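Local coordinates for protein inorganic polyphosphate/ATP-glucomannokinase (Arthrobacter sp., PDB 1WOQ) that phosphorylates glucose, and probably mannose, with inorganic polyphosphate or ATP as phosphoryl donor, as a bacterial sugar kinase of the ROK family, at residues Pro83-Ile86 with His92-Ala95; Asp123-Gly128 with Val164-Leu169. All blocks are in the same frame, centred on the assembly; numbering follows the deposited sequence.

Interaction 1: Pro83-Ile86 with His92-Ala95. With BGC (beta-D-glucopyranose), chain C.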
ATOM      1  N   PRO A  83      -3.337   2.245  -6.152  1.00 13.11           N
ATOM      2  CA  PRO A  83      -2.402   1.261  -6.697  1.00 13.48           C
ATOM      3  C   PRO A  83      -1.728   1.644  -8.011  1.00 15.13           C
ATOM      4  O   PRO A  83      -1.897   0.966  -9.018  1.00 14.42           O
ATOM      5  CB  PRO A  83      -3.270   0.017  -6.832  1.00 15.13           C
ATOM      6  CG  PRO A  83      -4.571   0.598  -7.274  1.00 15.76           C
ATOM      7  CD  PRO A  83      -4.733   1.810  -6.361  1.00 14.60           C
ATOM      8  N   GLY A  84      -0.956   2.723  -7.992  1.00 14.02           N
ATOM      9  CA  GLY A  84      -0.257   3.147  -9.191  1.00 14.13           C
ATOM     10  C   GLY A  84       0.731   4.263  -8.908  1.00 14.51           C
ATOM     11  O   GLY A  84       0.815   4.758  -7.785  1.00 12.30           O
ATOM     12  N   ILE A  85       1.491   4.653  -9.926  1.00 14.46           N
ATOM     13  CA  ILE A  85       2.459   5.734  -9.785  1.00 13.65           C
ATOM     14  C   ILE A  85       1.691   7.042  -9.599  1.00 15.55           C
ATOM     15  O   ILE A  85       0.782   7.348 -10.375  1.00 16.33           O
ATOM     16  CB  ILE A  85       3.339   5.865 -11.053  1.00 13.19           C
ATOM     17  CG1 ILE A  85       4.156   4.588 -11.260  1.00 14.29           C
ATOM     18  CG2 ILE A  85       4.254   7.077 -10.933  1.00 14.71           C
ATOM     19  CD1 ILE A  85       4.875   4.537 -12.612  1.00 11.81           C
ATOM     20  N   ILE A  86       2.051   7.804  -8.570  1.00 14.11           N
ATOM     21  CA  ILE A  86       1.402   9.086  -8.304  1.00 15.06           C
ATOM     22  C   ILE A  86       2.442  10.206  -8.336  1.00 15.80           C
ATOM     23  O   ILE A  86       3.375  10.219  -7.531  1.00 16.46           O
ATOM     24  CB  ILE A  86       0.719   9.112  -6.913  1.00 16.25           C
ATOM     25  CG1 ILE A  86      -0.326   7.993  -6.803  1.00 15.05           C
ATOM     26  CG2 ILE A  86       0.081  10.483  -6.674  1.00 16.33           C
ATOM     27  CD1 ILE A  86      -1.467   8.078  -7.801  1.00 16.88           C
ATOM     28  N   HIS A  92      -0.139   7.841 -12.961  1.00 16.65           N
ATOM     29  CA  HIS A  92       0.666   7.529 -14.137  1.00 18.37           C
ATOM     30  C   HIS A  92       0.757   6.046 -14.496  1.00 18.42           C
ATOM     31  O   HIS A  92       1.477   5.670 -15.424  1.00 19.26           O
ATOM     32  CB  HIS A  92       2.073   8.123 -13.994  1.00 20.48           C
ATOM     33  CG  HIS A  92       2.119   9.609 -14.174  1.00 23.93           C
ATOM     34  ND1 HIS A  92       1.660  10.489 -13.219  1.00 27.98           N
ATOM     35  CD2 HIS A  92       2.527  10.368 -15.218  1.00 28.52           C
ATOM     36  CE1 HIS A  92       1.784  11.727 -13.666  1.00 27.06           C
ATOM     37  NE2 HIS A  92       2.307  11.681 -14.877  1.00 28.12           N
ATOM     38  N   SER A  93       0.035   5.205 -13.766  1.00 15.63           N
ATOM     39  CA  SER A  93       0.000   3.777 -14.068  1.00 17.36           C
ATOM     40  C   SER A  93      -1.293   3.217 -13.496  1.00 17.55           C
ATOM     41  O   SER A  93      -1.809   3.727 -12.503  1.00 18.51           O
ATOM     42  CB  SER A  93       1.215   3.042 -13.477  1.00 17.16           C
ATOM     43  OG  SER A  93       1.138   2.935 -12.067  1.00 16.51           O
ATOM     44  N   ALA A  94      -1.824   2.181 -14.135  1.00 17.18           N
ATOM     45  CA  ALA A  94      -3.070   1.565 -13.686  1.00 19.34           C
ATOM     46  C   ALA A  94      -3.021   0.088 -14.039  1.00 20.06           C
ATOM     47  O   ALA A  94      -3.885  -0.423 -14.749  1.00 21.02           O
ATOM     48  CB  ALA A  94      -4.262   2.234 -14.375  1.00 20.25           C
ATOM     49  N   ALA A  95      -1.999  -0.590 -13.531  1.00 18.72           N
ATOM     50  CA  ALA A  95      -1.796  -2.005 -13.807  1.00 18.58           C
ATOM     51  C   ALA A  95      -3.018  -2.892 -13.598  1.00 19.59           C
ATOM     52  O   ALA A  95      -3.356  -3.705 -14.460  1.00 21.89           O
ATOM     53  CB  ALA A  95      -0.639  -2.528 -12.975  1.00 17.60           C
TER
HETATM   54  C2  BGC C 290       0.906  -1.515  -9.129  1.00 13.64           C
HETATM   55  C3  BGC C 290       1.528  -0.798  -7.923  1.00 11.49           C
HETATM   56  C4  BGC C 290       0.830  -1.243  -6.630  1.00 12.77           C
HETATM   57  C5  BGC C 290       0.857  -2.775  -6.528  1.00 13.44           C
HETATM   58  C6  BGC C 290       0.118  -3.319  -5.321  1.00 15.12           C
HETATM   59  C1  BGC C 290       0.964  -3.027  -8.897  1.00 13.33           C
HETATM   60  O1  BGC C 290       0.374  -3.704  -9.952  1.00 16.49           O
HETATM   61  O2  BGC C 290       1.614  -1.178 -10.310  1.00 12.64           O
HETATM   62  O3  BGC C 290       1.413   0.609  -8.079  1.00 11.76           O
HETATM   63  O4  BGC C 290       1.492  -0.676  -5.504  1.00 12.12           O
HETATM   64  O5  BGC C 290       0.249  -3.358  -7.702  1.00 14.15           O
HETATM   65  O6  BGC C 290      -1.210  -2.821  -5.258  1.00 15.80           O
HETATM   66  O   HOH W   1      -0.270   0.552 -11.407  1.00 15.40           O
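I85 lays its CG1 branch over the side chain of S93, with CG1 3.5 Å from S93 OG and CD1 beside S93 CB, while its other branch, CG2, rests on CB of H92. CG2 lies anti to the backbone N of I85 and CG1 beside that N (chi1 -63°), which sends the longer CG1-CD1 arm to S93 and the CG2 methyl to H92. Under this cover, the backbone N of I85 donates to S93 OG at 2.8 Å, and the H92 backbone N returns a nearly straight bond to I85 O (2.8 Å, 169°). The H92 ring leads off elsewhere, its ND1 bonded to V90 O.

S93 OG has a second partner, a water 2.8 Å away. That water donates to P83 O, accepts from A95 N at 3.0 Å and also bonds O2 of the glucose, so one solvent molecule ties both loops to the sugar. The chain is tight at G84, whose CA sits 3.2 Å from S93 OG; a CB on it would run into S93 O. From the second loop, A95 CB comes within 3.4 Å of glucose O1. Two loops joined around a bridging water thus form one wall of the glucose pocket in this ROK-family kinase.

Interaction 2: Asp123-Gly128 with Val164-Leu169. With BGC (beta-D-glucopyranose), chain C.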
ATOM      1  N   ASP A 123      -0.205   3.044  -2.890  1.00 11.06           N
ATOM      2  CA  ASP A 123      -0.562   2.152  -1.791  1.00 12.58           C
ATOM      3  C   ASP A 123       0.619   1.446  -1.116  1.00 12.70           C
ATOM      4  O   ASP A 123       0.666   1.347   0.116  1.00 12.41           O
ATOM      5  CB  ASP A 123      -1.603   1.120  -2.249  1.00 12.03           C
ATOM      6  CG  ASP A 123      -1.090   0.190  -3.341  1.00 14.09           C
ATOM      7  OD1 ASP A 123      -1.585  -0.954  -3.410  1.00 17.60           O
ATOM      8  OD2 ASP A 123      -0.216   0.594  -4.137  1.00 14.41           O
ATOM      9  N   ALA A 124       1.572   0.958  -1.905  1.00 12.16           N
ATOM     10  CA  ALA A 124       2.735   0.283  -1.329  1.00 11.98           C
ATOM     11  C   ALA A 124       3.612   1.301  -0.597  1.00 13.10           C
ATOM     12  O   ALA A 124       4.156   1.004   0.469  1.00 12.19           O
ATOM     13  CB  ALA A 124       3.535  -0.430  -2.426  1.00 11.79           C
ATOM     14  N   ASP A 125       3.742   2.498  -1.170  1.00 12.42           N
ATOM     15  CA  ASP A 125       4.531   3.562  -0.550  1.00 12.27           C
ATOM     16  C   ASP A 125       3.963   3.891   0.831  1.00 12.78           C
ATOM     17  O   ASP A 125       4.716   4.096   1.788  1.00 12.64           O
ATOM     18  CB  ASP A 125       4.522   4.830  -1.412  1.00 10.95           C
ATOM     19  CG  ASP A 125       5.465   4.747  -2.605  1.00 13.22           C
ATOM     20  OD1 ASP A 125       6.125   3.701  -2.790  1.00 13.52           O
ATOM     21  OD2 ASP A 125       5.542   5.741  -3.358  1.00 13.04           O
ATOM     22  N   ALA A 126       2.636   3.939   0.929  1.00 12.18           N
ATOM     23  CA  ALA A 126       1.975   4.232   2.202  1.00 11.74           C
ATOM     24  C   ALA A 126       2.297   3.125   3.201  1.00 13.20           C
ATOM     25  O   ALA A 126       2.624   3.394   4.356  1.00 11.77           O
ATOM     26  CB  ALA A 126       0.461   4.340   2.004  1.00 12.59           C
ATOM     27  N   ALA A 127       2.210   1.877   2.750  1.00 13.66           N
ATOM     28  CA  ALA A 127       2.518   0.744   3.617  1.00 15.49           C
ATOM     29  C   ALA A 127       3.960   0.865   4.107  1.00 15.69           C
ATOM     30  O   ALA A 127       4.264   0.547   5.258  1.00 14.65           O
ATOM     31  CB  ALA A 127       2.327  -0.571   2.861  1.00 15.65           C
ATOM     32  N   GLY A 128       4.843   1.328   3.225  1.00 15.21           N
ATOM     33  CA  GLY A 128       6.243   1.498   3.584  1.00 16.06           C
ATOM     34  C   GLY A 128       6.445   2.575   4.635  1.00 16.73           C
ATOM     35  O   GLY A 128       7.211   2.388   5.589  1.00 17.64           O
ATOM     36  N   VAL A 164      11.602   6.708  -0.813  1.00 13.31           N
ATOM     37  CA  VAL A 164      12.097   7.007  -2.154  1.00 13.98           C
ATOM     38  C   VAL A 164      10.810   6.616  -2.888  1.00 12.61           C
ATOM     39  O   VAL A 164      10.542   5.437  -3.115  1.00 13.76           O
ATOM     40  CB  VAL A 164      13.259   6.070  -2.548  1.00 12.80           C
ATOM     41  CG1 VAL A 164      13.656   6.312  -3.994  1.00 13.88           C
ATOM     42  CG2 VAL A 164      14.457   6.325  -1.628  1.00 13.72           C
ATOM     43  N   PRO A 165       9.997   7.609  -3.269  1.00 14.36           N
ATOM     44  CA  PRO A 165       8.722   7.362  -3.945  1.00 13.78           C
ATOM     45  C   PRO A 165       8.611   6.638  -5.273  1.00 13.50           C
ATOM     46  O   PRO A 165       9.509   6.669  -6.115  1.00 12.29           O
ATOM     47  CB  PRO A 165       8.106   8.757  -4.021  1.00 15.64           C
ATOM     48  CG  PRO A 165       9.301   9.614  -4.253  1.00 19.66           C
ATOM     49  CD  PRO A 165      10.317   9.049  -3.277  1.00 15.06           C
ATOM     50  N   ASN A 166       7.465   5.978  -5.412  1.00 12.31           N
ATOM     51  CA  ASN A 166       7.067   5.281  -6.622  1.00 11.64           C
ATOM     52  C   ASN A 166       7.918   4.150  -7.187  1.00 11.96           C
ATOM     53  O   ASN A 166       7.991   3.988  -8.403  1.00 12.64           O
ATOM     54  CB  ASN A 166       6.813   6.326  -7.716  1.00 12.73           C
ATOM     55  CG  ASN A 166       5.638   7.241  -7.389  1.00 13.11           C
ATOM     56  OD1 ASN A 166       5.753   8.473  -7.430  1.00 14.63           O
ATOM     57  ND2 ASN A 166       4.501   6.640  -7.070  1.00  9.88           N
ATOM     58  N   ALA A 167       8.553   3.353  -6.333  1.00 11.93           N
ATOM     59  CA  ALA A 167       9.322   2.226  -6.865  1.00 12.30           C
ATOM     60  C   ALA A 167       8.271   1.203  -7.306  1.00 11.96           C
ATOM     61  O   ALA A 167       7.359   0.884  -6.541  1.00 12.76           O
ATOM     62  CB  ALA A 167      10.225   1.627  -5.786  1.00 12.50           C
ATOM     63  N   GLU A 168       8.383   0.702  -8.534  1.00 11.10           N
ATOM     64  CA  GLU A 168       7.419  -0.274  -9.049  1.00 10.85           C
ATOM     65  C   GLU A 168       8.076  -1.627  -9.297  1.00 11.23           C
ATOM     66  O   GLU A 168       8.019  -2.161 -10.402  1.00 11.26           O
ATOM     67  CB  GLU A 168       6.789   0.248 -10.349  1.00 12.31           C
ATOM     68  CG  GLU A 168       5.749   1.352 -10.149  1.00 11.99           C
ATOM     69  CD  GLU A 168       4.432   0.825  -9.589  1.00 13.23           C
ATOM     70  OE1 GLU A 168       4.087  -0.341  -9.879  1.00 12.30           O
ATOM     71  OE2 GLU A 168       3.731   1.584  -8.881  1.00 12.65           O
ATOM     72  N   LEU A 169       8.691  -2.179  -8.254  1.00 11.80           N
ATOM     73  CA  LEU A 169       9.385  -3.460  -8.345  1.00 13.61           C
ATOM     74  C   LEU A 169       8.488  -4.650  -8.650  1.00 12.27           C
ATOM     75  O   LEU A 169       8.979  -5.736  -8.961  1.00 12.49           O
ATOM     76  CB  LEU A 169      10.174  -3.714  -7.055  1.00 14.47           C
ATOM     77  CG  LEU A 169      11.632  -3.236  -7.010  1.00 21.15           C
ATOM     78  CD1 LEU A 169      11.849  -2.030  -7.900  1.00 20.21           C
ATOM     79  CD2 LEU A 169      12.020  -2.940  -5.571  1.00 16.65           C
TER
HETATM   80  C2  BGC C 290       0.906  -1.515  -9.129  1.00 13.64           C
HETATM   81  C3  BGC C 290       1.528  -0.798  -7.923  1.00 11.49           C
HETATM   82  C4  BGC C 290       0.830  -1.243  -6.630  1.00 12.77           C
HETATM   83  C5  BGC C 290       0.857  -2.775  -6.528  1.00 13.44           C
HETATM   84  C6  BGC C 290       0.118  -3.319  -5.321  1.00 15.12           C
HETATM   85  C1  BGC C 290       0.964  -3.027  -8.897  1.00 13.33           C
HETATM   86  O1  BGC C 290       0.374  -3.704  -9.952  1.00 16.49           O
HETATM   87  O2  BGC C 290       1.614  -1.178 -10.310  1.00 12.64           O
HETATM   88  O3  BGC C 290       1.413   0.609  -8.079  1.00 11.76           O
HETATM   89  O4  BGC C 290       1.492  -0.676  -5.504  1.00 12.12           O
HETATM   90  O5  BGC C 290       0.249  -3.358  -7.702  1.00 14.15           O
HETATM   91  O6  BGC C 290      -1.210  -2.821  -5.258  1.00 15.80           O
HETATM   92  O   HOH W   2       8.801   3.452  -3.340  1.00 11.20           O
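D125, in the first turn of helix 123-134, reaches across to the loop that follows strand 162-164, joining two parts of the actin-like ATPase fold to which the ROK family belongs, beside the glucose site. Its CB points toward the loop, and CG lies anti to the carbonyl carbon (chi1 -78°), which carries the carboxylate out to the backbone of P165 and N166. There the two oxygens divide the work. OD2 takes the N166 backbone N-H on its syn lone pair, 2.8 Å away and almost straight at 171°, and lies over P165 CA at 3.6 Å. OD1 accepts from a water at 2.7 Å; the same water donates to V164 O and receives the A167 N-H, so the carboxylate holds the turn both directly and through solvent. With an alanine here, the N166 N-H is likely to be left without its acceptor and the water without one of its three protein partners, the turn then being less firmly held.

The sugar is gripped from both segments: by D123, two residues before D125 at the start of the helix, and by E168, two after N166 in the loop. Their carboxylates hold different edges of the glucose. D123 OD1 accepts from O6, and E168 OE1 and OE2 accept from O2 and O3. The remaining oxygen, D123 OD2, takes the O4 hydroxyl at only 2.5 Å.

Interaction 1 closes before interaction 2 opens along the chain, yet their centres lie only 11 Å apart and both touch the same glucose. The loops of interaction 1 come after strands 78-82 and 90-91. Helix 123-134 directly follows strand 118-122, which runs parallel to 78-82 at the edge of one five-stranded sheet, while 164-169 leaves strand 162-164 at the edge of the other. The pairs also pack on each other: I85 CG1 lies 3.8 Å from E168 CG, and P83 CA 3.4 Å from D123 OD2. Loops from both sheets therefore converge on the sugar, consistent with a substrate site set between the two halves of the fold.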